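Local coordinates for protein soluble lytic murein transglycosylase (Escherichia coli, PDB 1QSA) that cleaves the glycosidic bonds between N-acetylmuramic acid and N-acetylglucosamine in peptidoglycan, leaving a 1,6-anhydro bond in the muramic acid, at residues 349-354 / 592-597; 366-371 / 443-447; 384-388 / 403-407; 416-420 / 435-441; 429-433 / 480-484. All blocks are in the same frame, centred on the assembly; numbering follows the deposited sequence.

How the interactions relate
Interactions 2, 3, 4 and 5 are all nested within the loop closed by interaction 1. Interactions 1 and 2 are coupled by the Arg349–Asp443 salt bridge and by Leu366 and Leu445 packing on Tyr597. Interaction 2 rests on interaction 4, where Ala371 and His444 meet Ala417 and Glu447 meets Thr436. Trp404 joins interaction 3 to interaction 4 through Leu419 and Ala435. Helix 429-438 serves interactions 4 and 5, whose centres are about 13 Å apart. Interaction 5 lies near the predicted active-site residue Glu478, the side chains of Ala480 and Glu478 being about 8 Å apart. Interactions 1 and 3 are the far ends of the set, with centres about 32 Å apart.

Interaction 1 (349-354 / 592-597); sequences RGFYPM and LAYDAY. With SO4 (sulfate ion), chain B.
Phe351 and Ala593 bring the backbones closest, with CA atoms 5.3 Å apart, where Gly350 N-caps helix 351-359 against the flank of helix 582-601. The polar half of the contact centres on Tyr597. A water accepts from Gly350 N at 2.8 Å and donates to Tyr597 OH at 2.7 Å, and so ties the helix start to the phenol. The same OH is 2.9 Å from sulfate O2 and 3.1 Å from O1, with a single proton to offer between them. Arg349 crosses the Tyr597 side chain at about a right angle and meets the sulfate at the edge of its guanidinium: CG is anti to the backbone N (chi1 -176°) and the chain bends at chi3, so that NE makes a weak bond to sulfate O3 while NH1 pairs with Asp443. On the apolar side, the edge of the Phe351 ring meets a methyl of Leu592, CE1 to CD1 3.7 Å. In one of its two conformers, Met354 lays SD 3.9 Å from Ala596 CB and brings its methyl obliquely to Tyr597 CE1. The arrangement is the start of helix 351-359 packed on helix 582-601, with a sulfate, probably from the crystallisation liquor, bound beside it and also held by Arg448.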
# COMPACT_ATOMS: atom_id res chain seq x y z
N ARG A 349 5.26 -2.40 -21.97
CA ARG A 349 3.90 -2.46 -21.45
C ARG A 349 3.59 -1.26 -20.57
O ARG A 349 4.46 -0.77 -19.86
CB ARG A 349 3.77 -3.76 -20.63
CG ARG A 349 2.40 -4.06 -20.06
CD ARG A 349 2.47 -5.25 -19.07
NE ARG A 349 3.34 -4.93 -17.94
CZ ARG A 349 4.59 -5.35 -17.79
NH1 ARG A 349 5.12 -6.19 -18.68
NH2 ARG A 349 5.30 -4.98 -16.74
N GLY A 350 2.36 -0.75 -20.65
CA GLY A 350 1.98 0.34 -19.77
C GLY A 350 1.56 1.68 -20.33
O GLY A 350 1.42 1.87 -21.53
N PHE A 351 1.35 2.61 -19.40
CA PHE A 351 0.90 3.96 -19.71
C PHE A 351 1.73 4.69 -20.77
O PHE A 351 1.20 5.04 -21.82
CB PHE A 351 0.83 4.80 -18.44
CG PHE A 351 0.39 6.22 -18.67
CD1 PHE A 351 -0.95 6.53 -18.86
CD2 PHE A 351 1.33 7.25 -18.70
CE1 PHE A 351 -1.34 7.86 -19.06
CE2 PHE A 351 0.96 8.57 -18.89
CZ PHE A 351 -0.39 8.87 -19.08
N TYR A 352 3.02 4.91 -20.50
CA TYR A 352 3.85 5.63 -21.48
C TYR A 352 3.98 4.93 -22.83
O TYR A 352 3.98 5.60 -23.87
CB TYR A 352 5.17 6.10 -20.88
CG TYR A 352 5.01 7.44 -20.20
CD1 TYR A 352 4.89 8.59 -20.96
CD2 TYR A 352 4.97 7.55 -18.81
CE1 TYR A 352 4.72 9.83 -20.37
CE2 TYR A 352 4.79 8.80 -18.19
CZ TYR A 352 4.67 9.94 -19.00
OH TYR A 352 4.49 11.18 -18.46
N PRO A 353 4.14 3.59 -22.84
CA PRO A 353 4.23 2.93 -24.15
C PRO A 353 2.95 3.24 -24.94
O PRO A 353 3.00 3.45 -26.15
CB PRO A 353 4.30 1.45 -23.75
CG PRO A 353 5.16 1.50 -22.56
CD PRO A 353 4.66 2.71 -21.78
N MET A 354 1.80 3.31 -24.26
CA MET A 354 0.53 3.63 -24.94
C MET A 354 0.46 5.10 -25.37
O MET A 354 -0.13 5.43 -26.41
CB MET A 354 -0.65 3.35 -23.99
CG MET A 354 -0.87 1.90 -23.62
SD MET A 354 -2.27 1.75 -22.46
CE MET A 354 -2.14 0.01 -22.06
N LEU A 592 -6.01 4.57 -16.68
CA LEU A 592 -6.03 4.79 -18.13
C LEU A 592 -5.48 3.56 -18.87
O LEU A 592 -6.08 3.13 -19.86
CB LEU A 592 -5.26 6.05 -18.51
CG LEU A 592 -5.86 7.36 -17.96
CD1 LEU A 592 -4.92 8.51 -18.30
CD2 LEU A 592 -7.25 7.61 -18.51
N ALA A 593 -4.40 2.96 -18.36
CA ALA A 593 -3.85 1.76 -18.98
C ALA A 593 -4.86 0.61 -18.87
O ALA A 593 -5.12 -0.10 -19.86
CB ALA A 593 -2.52 1.37 -18.33
N TYR A 594 -5.51 0.49 -17.71
CA TYR A 594 -6.48 -0.60 -17.48
C TYR A 594 -7.73 -0.46 -18.34
O TYR A 594 -8.29 -1.46 -18.80
CB TYR A 594 -6.87 -0.67 -16.01
CG TYR A 594 -5.76 -1.01 -15.03
CD1 TYR A 594 -4.46 -1.32 -15.45
CD2 TYR A 594 -6.02 -0.99 -13.66
CE1 TYR A 594 -3.44 -1.61 -14.52
CE2 TYR A 594 -5.02 -1.26 -12.73
CZ TYR A 594 -3.74 -1.57 -13.17
OH TYR A 594 -2.76 -1.78 -12.24
N ASP A 595 -8.18 0.78 -18.54
CA ASP A 595 -9.36 1.03 -19.37
C ASP A 595 -9.04 0.54 -20.80
O ASP A 595 -9.87 -0.13 -21.42
CB ASP A 595 -9.74 2.52 -19.34
CG ASP A 595 -11.15 2.77 -19.83
OD1 ASP A 595 -11.80 1.80 -20.26
OD2 ASP A 595 -11.63 3.93 -19.79
N ALA A 596 -7.83 0.81 -21.28
CA ALA A 596 -7.43 0.34 -22.62
C ALA A 596 -7.45 -1.20 -22.67
O ALA A 596 -7.97 -1.78 -23.63
CB ALA A 596 -6.06 0.87 -22.99
N TYR A 597 -6.94 -1.86 -21.62
CA TYR A 597 -6.96 -3.32 -21.58
C TYR A 597 -8.40 -3.83 -21.61
O TYR A 597 -8.72 -4.75 -22.34
CB TYR A 597 -6.28 -3.86 -20.32
CG TYR A 597 -4.81 -3.54 -20.20
CD1 TYR A 597 -4.01 -3.41 -21.32
CD2 TYR A 597 -4.23 -3.35 -18.94
CE1 TYR A 597 -2.65 -3.11 -21.20
CE2 TYR A 597 -2.89 -3.04 -18.80
CZ TYR A 597 -2.10 -2.91 -19.94
OH TYR A 597 -0.78 -2.58 -19.82
S SO4 B . 0.63 -2.44 -16.55
O1 SO4 B . -0.12 -1.28 -17.07
O2 SO4 B . 0.39 -3.61 -17.41
O3 SO4 B . 2.06 -2.09 -16.57
O4 SO4 B . 0.23 -2.74 -15.16
O HOH W 1 0.35 -2.01 -22.22

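Interaction 2 (366-371 / 443-447); sequences LKIDKA and DHLEE
Asp369 docks on His444, the centre of an inverse gamma turn and also the N-cap of helix 445-448; the extended, irregular segment 366-371 runs across this turn. One direct hydrogen bond links the backbones, from Asp369 N to Asp443 O (2.9 Å), with the donor above the carbonyl plane. Two CA-H···O contacts flank it, from Ile368 CA to Asp443 O and from His444 CA to Asp369 O.

The imidazole is packed from one face. Asp369 CB forms a CH-pi contact 3.9 Å from the ring centroid, and Asp369 O also lies over a face, toward the rim. Apolar contact is slighter: Leu445 CD1 touches Leu366 CD2 at 3.9 Å and crosses Ile368 at about a right angle, with Tyr597 behind Leu366.

Charged groups gather at the outer end. Lys367, extended as far as its chi4 bend, runs past the Asp443 carboxylate to put NZ 3.0 Å from Asp369 OD1, on the syn lone pair. Asp443 OD1 is instead paired with Arg349. The two acids nevertheless approach, OD2 to OD2 4.2 Å, and the nearby lysine and arginine probably temper their repulsion.

Waters fill in the rest. One serves Asp369 O, Glu446 N and Glu447 OE1 together, Glu447 being salt-bridged through OE2 to Arg421, while another donates to Asp369 OD2 and Asp443 OD2, at 2.7 Å from each oxygen.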
# COMPACT_ATOMS: atom_id res chain seq x y z
N LEU A 366 -0.69 -4.90 -27.94
CA LEU A 366 -0.74 -5.54 -26.64
C LEU A 366 -0.02 -6.87 -26.70
O LEU A 366 -0.29 -7.68 -27.58
CB LEU A 366 -2.18 -5.79 -26.21
CG LEU A 366 -3.04 -4.65 -25.70
CD1 LEU A 366 -4.36 -5.21 -25.20
CD2 LEU A 366 -2.33 -3.98 -24.55
N LYS A 367 0.92 -7.08 -25.80
CA LYS A 367 1.62 -8.35 -25.73
C LYS A 367 0.80 -9.19 -24.75
O LYS A 367 0.62 -8.80 -23.59
CB LYS A 367 3.05 -8.19 -25.21
CG LYS A 367 3.74 -9.52 -24.96
CD LYS A 367 5.21 -9.35 -24.63
CE LYS A 367 5.85 -10.67 -24.23
NZ LYS A 367 5.66 -11.75 -25.26
N ILE A 368 0.23 -10.29 -25.23
CA ILE A 368 -0.56 -11.16 -24.37
C ILE A 368 -0.01 -12.58 -24.33
O ILE A 368 -0.11 -13.32 -25.31
CB ILE A 368 -2.05 -11.22 -24.82
CG1 ILE A 368 -2.63 -9.80 -24.91
CG2 ILE A 368 -2.89 -12.05 -23.84
CD1 ILE A 368 -4.02 -9.73 -25.47
N ASP A 369 0.68 -12.93 -23.24
CA ASP A 369 1.23 -14.27 -23.04
C ASP A 369 0.07 -15.13 -22.54
O ASP A 369 -0.71 -14.69 -21.69
CB ASP A 369 2.31 -14.27 -21.96
CG ASP A 369 3.58 -13.56 -22.39
OD1 ASP A 369 3.67 -13.12 -23.55
OD2 ASP A 369 4.48 -13.44 -21.54
N LYS A 370 -0.04 -16.35 -23.07
CA LYS A 370 -1.11 -17.24 -22.66
C LYS A 370 -0.66 -18.23 -21.60
O LYS A 370 0.50 -18.63 -21.55
CB LYS A 370 -1.64 -18.03 -23.85
CG LYS A 370 -2.30 -17.19 -24.94
CD LYS A 370 -2.71 -18.08 -26.10
CE LYS A 370 -3.20 -17.28 -27.30
NZ LYS A 370 -3.57 -18.16 -28.44
N ALA A 371 -1.60 -18.63 -20.74
CA ALA A 371 -1.29 -19.63 -19.71
C ALA A 371 -1.28 -20.98 -20.45
O ALA A 371 -1.73 -21.08 -21.59
CB ALA A 371 -2.37 -19.61 -18.63
N ASP A 443 2.66 -9.97 -18.37
CA ASP A 443 2.17 -10.00 -19.73
C ASP A 443 1.00 -10.96 -19.95
O ASP A 443 0.50 -11.06 -21.07
CB ASP A 443 3.31 -10.28 -20.72
CG ASP A 443 4.34 -9.17 -20.76
OD1 ASP A 443 3.96 -7.99 -20.88
OD2 ASP A 443 5.55 -9.47 -20.66
N HIS A 444 0.56 -11.65 -18.89
CA HIS A 444 -0.61 -12.54 -19.00
C HIS A 444 -1.84 -11.65 -18.77
O HIS A 444 -2.58 -11.78 -17.79
CB HIS A 444 -0.56 -13.64 -17.93
CG HIS A 444 0.36 -14.76 -18.27
ND1 HIS A 444 1.73 -14.60 -18.38
CD2 HIS A 444 0.11 -16.07 -18.52
CE1 HIS A 444 2.28 -15.76 -18.69
NE2 HIS A 444 1.32 -16.67 -18.78
N LEU A 445 -2.06 -10.74 -19.72
CA LEU A 445 -3.14 -9.76 -19.59
C LEU A 445 -4.56 -10.25 -19.36
O LEU A 445 -5.31 -9.61 -18.62
CB LEU A 445 -3.09 -8.75 -20.75
CG LEU A 445 -1.79 -7.97 -20.92
CD1 LEU A 445 -1.94 -6.94 -22.05
CD2 LEU A 445 -1.40 -7.27 -19.61
N GLU A 446 -4.93 -11.37 -19.98
CA GLU A 446 -6.30 -11.86 -19.82
C GLU A 446 -6.62 -12.21 -18.37
O GLU A 446 -7.70 -11.90 -17.88
CB GLU A 446 -6.57 -13.07 -20.74
CG GLU A 446 -8.06 -13.32 -20.87
CD GLU A 446 -8.44 -14.38 -21.87
OE1 GLU A 446 -7.60 -15.24 -22.20
OE2 GLU A 446 -9.61 -14.35 -22.32
N GLU A 447 -5.67 -12.85 -17.69
CA GLU A 447 -5.84 -13.24 -16.29
C GLU A 447 -5.69 -12.06 -15.34
O GLU A 447 -6.27 -12.05 -14.25
CB GLU A 447 -4.86 -14.36 -15.91
CG GLU A 447 -5.10 -15.71 -16.63
CD GLU A 447 -4.62 -15.72 -18.07
OE1 GLU A 447 -3.67 -14.99 -18.41
OE2 GLU A 447 -5.19 -16.48 -18.88
O HOH W 2 1.63 -6.91 -21.95
O HOH W 3 -3.18 -13.92 -20.78
O HOH W 4 6.60 -11.85 -21.37
O HOH W 5 2.13 -19.38 -19.04
O HOH W 6 -4.30 -17.54 -21.15

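Interaction 3 (384-388 / 403-407); sequences EMARV and EWANL
Glu384 sends CG anti to its backbone nitrogen (chi1 -175°) and stays extended beyond, while Glu403 folds at chi2 (-90°); their carboxylates thereby meet with planes nearly perpendicular. Glu384 OE2 comes within 2.8 Å of Glu403 OE1, close enough that one of the acids probably holds a proton. Arg387 grips Glu403 side-on with two nitrogens: NE reaches OE2 at 2.8 Å, almost within the guanidinium plane, and NH2 reaches OE1 at 3.0 Å on its syn lone pair. Helices 383-393 and 397-408, adjacent in the chain, form an antiparallel hairpin of the alpha-superhelix, their local axes 9.8 Å apart at 150°. Tyr40 hydroxyl also bonds to Glu403 OE2, and Thr67 to Arg387 NH2, so the buried salt-bridge network touches an N-terminal part of the chain. On the other flank, Met385 bends at chi2 and chi3 to lie alongside Trp404 in a Met-aromatic contact at the ring edge. Its CE is 3.6 Å from Trp404 CZ3 and 3.9 Å from Leu407 CD2, while the side chains of Val388 and Glu403 slide past each other in opposite directions, CG2 against CB.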
# COMPACT_ATOMS: atom_id res chain seq x y z
N GLU A 384 -5.98 -28.39 -0.30
CA GLU A 384 -5.99 -26.93 -0.17
C GLU A 384 -6.89 -26.32 -1.25
O GLU A 384 -7.68 -25.40 -0.96
CB GLU A 384 -4.57 -26.31 -0.19
CG GLU A 384 -4.63 -24.78 0.07
CD GLU A 384 -3.36 -24.16 0.66
OE1 GLU A 384 -2.23 -24.54 0.24
OE2 GLU A 384 -3.50 -23.25 1.51
N MET A 385 -6.84 -26.84 -2.48
CA MET A 385 -7.71 -26.31 -3.52
C MET A 385 -9.18 -26.58 -3.16
O MET A 385 -10.05 -25.75 -3.42
CB MET A 385 -7.40 -26.93 -4.89
CG MET A 385 -8.20 -26.31 -6.03
SD MET A 385 -7.86 -24.54 -6.29
CE MET A 385 -6.46 -24.61 -7.40
N ALA A 386 -9.47 -27.73 -2.56
CA ALA A 386 -10.84 -28.04 -2.17
C ALA A 386 -11.33 -27.01 -1.14
O ALA A 386 -12.50 -26.62 -1.17
CB ALA A 386 -10.94 -29.46 -1.62
N ARG A 387 -10.45 -26.56 -0.24
CA ARG A 387 -10.86 -25.54 0.74
C ARG A 387 -11.12 -24.22 0.02
O ARG A 387 -12.10 -23.54 0.31
CB ARG A 387 -9.80 -25.34 1.83
CG ARG A 387 -9.64 -26.57 2.75
CD ARG A 387 -8.99 -26.21 4.07
NE ARG A 387 -7.62 -25.73 3.90
CZ ARG A 387 -6.55 -26.50 3.76
NH1 ARG A 387 -6.67 -27.83 3.76
NH2 ARG A 387 -5.36 -25.95 3.61
N VAL A 388 -10.26 -23.88 -0.94
CA VAL A 388 -10.42 -22.63 -1.70
C VAL A 388 -11.77 -22.64 -2.41
O VAL A 388 -12.51 -21.65 -2.35
CB VAL A 388 -9.28 -22.46 -2.74
CG1 VAL A 388 -9.60 -21.29 -3.71
CG2 VAL A 388 -7.96 -22.18 -2.01
N GLU A 403 -5.72 -18.66 1.85
CA GLU A 403 -5.45 -20.02 1.39
C GLU A 403 -4.74 -19.98 0.03
O GLU A 403 -3.77 -20.70 -0.19
CB GLU A 403 -6.74 -20.81 1.24
CG GLU A 403 -7.42 -21.17 2.54
CD GLU A 403 -6.99 -22.51 3.14
OE1 GLU A 403 -5.97 -23.11 2.74
OE2 GLU A 403 -7.70 -22.95 4.07
N TRP A 404 -5.25 -19.14 -0.87
CA TRP A 404 -4.68 -19.02 -2.21
C TRP A 404 -3.22 -18.57 -2.14
O TRP A 404 -2.37 -19.04 -2.90
CB TRP A 404 -5.51 -18.03 -3.04
CG TRP A 404 -5.21 -18.04 -4.52
CD1 TRP A 404 -4.68 -17.01 -5.25
CD2 TRP A 404 -5.54 -19.07 -5.46
NE1 TRP A 404 -4.67 -17.34 -6.59
CE2 TRP A 404 -5.19 -18.60 -6.75
CE3 TRP A 404 -6.11 -20.35 -5.34
CZ2 TRP A 404 -5.40 -19.35 -7.91
CZ3 TRP A 404 -6.32 -21.10 -6.50
CH2 TRP A 404 -5.96 -20.60 -7.77
N ALA A 405 -2.94 -17.67 -1.19
CA ALA A 405 -1.59 -17.14 -1.02
C ALA A 405 -0.61 -18.27 -0.75
O ALA A 405 0.49 -18.27 -1.29
CB ALA A 405 -1.57 -16.12 0.12
N ASN A 406 -1.01 -19.24 0.07
CA ASN A 406 -0.15 -20.39 0.38
C ASN A 406 0.02 -21.28 -0.84
O ASN A 406 1.09 -21.81 -1.08
CB ASN A 406 -0.76 -21.25 1.49
CG ASN A 406 -0.61 -20.64 2.85
OD1 ASN A 406 0.13 -19.68 3.03
ND2 ASN A 406 -1.28 -21.22 3.84
N LEU A 407 -1.06 -21.46 -1.59
CA LEU A 407 -1.04 -22.31 -2.77
C LEU A 407 -0.13 -21.79 -3.90
O LEU A 407 0.62 -22.56 -4.50
CB LEU A 407 -2.48 -22.53 -3.25
CG LEU A 407 -2.84 -23.71 -4.15
CD1 LEU A 407 -2.24 -25.00 -3.62
CD2 LEU A 407 -4.36 -23.82 -4.20

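Interaction 4 (416-420 / 435-441); sequences QAQLA and ATIAGKL
Gln416 reaches from helix 413-425 across the C-terminal end of helix 429-438, and its successive atoms trace the contact. CB starts 4.1 Å from Gly439 CA. CG lies anti to the carbonyl carbon (chi1 -67°), and from there the extended chain carries the amide over the glycine. CD comes to 3.6 Å from Gly439 CA, and OE1 presses to 3.1 Å from the same carbon, an approach open to it because Gly439 has no side chain on this side. NE2 passes over the backbone of Ala438, 3.6 Å from its O, and finds its hydrogen-bond partner in Val408 O on helix 397-408.

Next to Gly439, Lys440 takes positive phi and the chain closes in a Schellman motif, with Leu441 N bonded to Thr436 O and Lys440 N to Ile437 O. This turn brings Leu441 back against helix 413-425, its CD1 3.6 Å from Ala417 CA. One turn further on, Ala420 and Ala435 meet methyl to methyl, CB to CB 3.6 Å, and Thr436 adds CG2 beside Ala420 while OG1 turns to Val433 O.

Small residues thus let the two backbones come close, and with no hydrogen bond between these segments their cohesion comes from close-fitting apolar surfaces; Gln416 NE2 is satisfied by a third helix, and Thr436 OG1 within its own.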
# COMPACT_ATOMS: atom_id res chain seq x y z
N GLN A 416 2.27 -21.16 -11.34
CA GLN A 416 1.52 -19.95 -10.96
C GLN A 416 0.57 -19.49 -12.08
O GLN A 416 -0.55 -19.02 -11.81
CB GLN A 416 2.47 -18.84 -10.51
CG GLN A 416 3.18 -19.20 -9.19
CD GLN A 416 4.37 -18.31 -8.89
OE1 GLN A 416 5.14 -17.96 -9.79
NE2 GLN A 416 4.55 -17.95 -7.62
N ALA A 417 0.99 -19.68 -13.34
CA ALA A 417 0.17 -19.32 -14.49
C ALA A 417 -1.00 -20.30 -14.63
O ALA A 417 -2.12 -19.91 -14.99
CB ALA A 417 1.03 -19.30 -15.78
N GLN A 418 -0.75 -21.58 -14.35
CA GLN A 418 -1.82 -22.58 -14.40
C GLN A 418 -2.85 -22.25 -13.33
O GLN A 418 -4.04 -22.32 -13.58
CB GLN A 418 -1.29 -23.98 -14.14
CG GLN A 418 -0.46 -24.57 -15.26
CD GLN A 418 0.04 -25.95 -14.90
OE1 GLN A 418 0.69 -26.14 -13.87
NE2 GLN A 418 -0.28 -26.93 -15.73
N LEU A 419 -2.37 -21.92 -12.12
CA LEU A 419 -3.27 -21.57 -11.02
C LEU A 419 -4.07 -20.30 -11.36
O LEU A 419 -5.28 -20.22 -11.11
CB LEU A 419 -2.47 -21.41 -9.71
CG LEU A 419 -1.98 -22.72 -9.06
CD1 LEU A 419 -1.04 -22.43 -7.90
CD2 LEU A 419 -3.19 -23.53 -8.58
N ALA A 420 -3.41 -19.32 -11.97
CA ALA A 420 -4.10 -18.08 -12.37
C ALA A 420 -5.22 -18.43 -13.36
O ALA A 420 -6.37 -17.99 -13.19
CB ALA A 420 -3.11 -17.10 -13.02
N ALA A 435 -2.85 -14.46 -8.36
CA ALA A 435 -1.86 -15.39 -8.88
C ALA A 435 -0.94 -14.69 -9.89
O ALA A 435 0.26 -14.98 -9.93
CB ALA A 435 -2.54 -16.59 -9.52
N THR A 436 -1.48 -13.78 -10.71
CA THR A 436 -0.60 -13.09 -11.66
C THR A 436 0.41 -12.23 -10.91
O THR A 436 1.55 -12.09 -11.34
CB THR A 436 -1.37 -12.22 -12.70
OG1 THR A 436 -2.04 -11.14 -12.05
CG2 THR A 436 -2.38 -13.07 -13.47
N ILE A 437 0.01 -11.68 -9.76
CA ILE A 437 0.91 -10.85 -8.98
C ILE A 437 1.99 -11.71 -8.33
O ILE A 437 3.17 -11.39 -8.40
CB ILE A 437 0.14 -10.03 -7.92
CG1 ILE A 437 -0.73 -9.00 -8.63
CG2 ILE A 437 1.10 -9.34 -6.95
CD1 ILE A 437 -1.74 -8.31 -7.73
N ALA A 438 1.59 -12.85 -7.75
CA ALA A 438 2.55 -13.76 -7.13
C ALA A 438 3.61 -14.26 -8.12
O ALA A 438 4.79 -14.36 -7.78
CB ALA A 438 1.82 -14.96 -6.51
N GLY A 439 3.19 -14.55 -9.35
CA GLY A 439 4.14 -15.05 -10.33
C GLY A 439 4.77 -13.98 -11.20
O GLY A 439 5.55 -14.31 -12.10
N LYS A 440 4.41 -12.71 -10.96
CA LYS A 440 4.91 -11.57 -11.74
C LYS A 440 4.67 -11.82 -13.22
O LYS A 440 5.52 -11.54 -14.06
CB LYS A 440 6.40 -11.33 -11.46
CG LYS A 440 6.70 -10.95 -10.02
CD LYS A 440 8.20 -10.74 -9.81
CE LYS A 440 8.50 -10.36 -8.37
NZ LYS A 440 7.86 -9.06 -8.00
N LEU A 441 3.48 -12.34 -13.53
CA LEU A 441 3.05 -12.68 -14.89
C LEU A 441 2.44 -11.42 -15.50
O LEU A 441 1.28 -11.41 -15.91
CB LEU A 441 1.99 -13.79 -14.81
CG LEU A 441 2.38 -15.04 -14.00
CD1 LEU A 441 1.16 -15.97 -13.85
CD2 LEU A 441 3.51 -15.76 -14.70

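Interaction 5 (429-433 / 480-484); sequences WDLSV and AWNPK
Ala480 and Trp481 both take positive phi (56° and 69°), two consecutive residues in the left-handed helical conformation that lead the chain out of helix 468-479 and lay it on the first turn of helix 429-438 at Asp430. Two waters line this junction. One accepts from Asp430 N and donates to Trp481 O at 2.8 Å; the other donates to Asp430 O and to Ala480 O, each at 2.8 Å. Ala480 O also receives a CA-H···O contact from Asp430.

The backbone approach leaves Asp430 CB 3.5 Å from Trp481 O. With CG between the backbone N and carbonyl carbon (chi1 46°), OD1 folds back to a weak bond with Leu431 N and OD2 is directed to Asn482, 3.5 Å from its CA; OD2 also lies close to Asp397 OD2, a like charge. Asn482 is occupied by an Asx turn, OD1 accepting from Lys484 N. Val433 lays CG2 at the edge of the Trp481 indole, 4.0 Å from CD1, while the indole NE1 bonds to Tyr598 OH.

The loop, just after the predicted active-site residue Glu478, belongs to the Slt-type domain, and the contact joins it to a helix of the L domain family. Since the polar links between these backbones run through water, the interface is hydrated at its centre and apolar beside the indole.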
# COMPACT_ATOMS: atom_id res chain seq x y z
N TRP A 429 -12.28 -14.22 -9.93
CA TRP A 429 -11.55 -13.07 -10.48
C TRP A 429 -10.44 -12.54 -9.60
O TRP A 429 -9.34 -12.25 -10.09
CB TRP A 429 -12.53 -11.95 -10.85
CG TRP A 429 -13.75 -12.44 -11.60
CD1 TRP A 429 -15.05 -12.26 -11.23
CD2 TRP A 429 -13.78 -13.13 -12.86
NE1 TRP A 429 -15.89 -12.79 -12.18
CE2 TRP A 429 -15.13 -13.33 -13.20
CE3 TRP A 429 -12.78 -13.61 -13.73
CZ2 TRP A 429 -15.53 -13.97 -14.38
CZ3 TRP A 429 -13.19 -14.26 -14.92
CH2 TRP A 429 -14.55 -14.42 -15.22
N ASP A 430 -10.74 -12.36 -8.31
CA ASP A 430 -9.70 -11.89 -7.40
C ASP A 430 -8.52 -12.85 -7.29
O ASP A 430 -7.36 -12.43 -7.26
CB ASP A 430 -10.26 -11.51 -6.01
CG ASP A 430 -11.23 -12.52 -5.42
OD1 ASP A 430 -11.40 -13.65 -5.93
OD2 ASP A 430 -11.86 -12.15 -4.42
N LEU A 431 -8.79 -14.16 -7.25
CA LEU A 431 -7.72 -15.14 -7.17
C LEU A 431 -6.88 -15.15 -8.44
O LEU A 431 -5.67 -15.34 -8.38
CB LEU A 431 -8.28 -16.54 -6.86
CG LEU A 431 -9.11 -16.58 -5.57
CD1 LEU A 431 -9.49 -18.05 -5.26
CD2 LEU A 431 -8.30 -15.98 -4.41
N SER A 432 -7.52 -14.94 -9.58
CA SER A 432 -6.81 -14.89 -10.85
C SER A 432 -5.80 -13.74 -10.80
O SER A 432 -4.62 -13.94 -11.08
CB SER A 432 -7.80 -14.68 -12.01
OG SER A 432 -7.14 -14.51 -13.26
N VAL A 433 -6.25 -12.55 -10.38
CA VAL A 433 -5.33 -11.40 -10.31
C VAL A 433 -4.22 -11.66 -9.28
O VAL A 433 -3.03 -11.42 -9.53
CB VAL A 433 -6.09 -10.07 -9.94
CG1 VAL A 433 -5.08 -8.94 -9.71
CG2 VAL A 433 -7.05 -9.66 -11.08
N ALA A 480 -8.70 -4.93 -6.97
CA ALA A 480 -8.11 -6.11 -7.62
C ALA A 480 -9.17 -7.23 -7.63
O ALA A 480 -8.88 -8.43 -7.54
CB ALA A 480 -6.81 -6.56 -6.93
N TRP A 481 -10.42 -6.79 -7.77
CA TRP A 481 -11.60 -7.64 -7.83
C TRP A 481 -12.04 -8.40 -6.58
O TRP A 481 -12.87 -9.29 -6.68
CB TRP A 481 -11.54 -8.58 -9.04
CG TRP A 481 -11.55 -7.83 -10.36
CD1 TRP A 481 -10.59 -7.87 -11.34
CD2 TRP A 481 -12.55 -6.91 -10.81
NE1 TRP A 481 -10.93 -7.03 -12.37
CE2 TRP A 481 -12.13 -6.42 -12.07
CE3 TRP A 481 -13.76 -6.46 -10.27
CZ2 TRP A 481 -12.88 -5.50 -12.80
CZ3 TRP A 481 -14.51 -5.53 -10.99
CH2 TRP A 481 -14.06 -5.06 -12.25
N ASN A 482 -11.50 -8.05 -5.41
CA ASN A 482 -11.97 -8.71 -4.18
C ASN A 482 -13.12 -7.84 -3.64
O ASN A 482 -12.88 -6.73 -3.17
CB ASN A 482 -10.83 -8.81 -3.17
CG ASN A 482 -11.27 -9.37 -1.83
OD1 ASN A 482 -12.45 -9.64 -1.61
ND2 ASN A 482 -10.31 -9.56 -0.93
N PRO A 483 -14.37 -8.34 -3.68
CA PRO A 483 -15.52 -7.57 -3.20
C PRO A 483 -15.61 -7.37 -1.68
O PRO A 483 -16.41 -6.56 -1.21
CB PRO A 483 -16.73 -8.38 -3.70
CG PRO A 483 -16.23 -9.79 -3.67
CD PRO A 483 -14.78 -9.68 -4.15
N LYS A 484 -14.80 -8.12 -0.94
CA LYS A 484 -14.83 -8.07 0.52
C LYS A 484 -13.68 -7.29 1.17
O LYS A 484 -13.63 -7.19 2.40
CB LYS A 484 -14.84 -9.51 1.06
CG LYS A 484 -15.88 -10.42 0.40
CD LYS A 484 -17.29 -9.90 0.61
CE LYS A 484 -18.33 -10.74 -0.14
NZ LYS A 484 -19.71 -10.20 0.10
O HOH W 7 -13.47 -11.84 -7.60
O HOH W 8 -7.00 -9.88 -6.13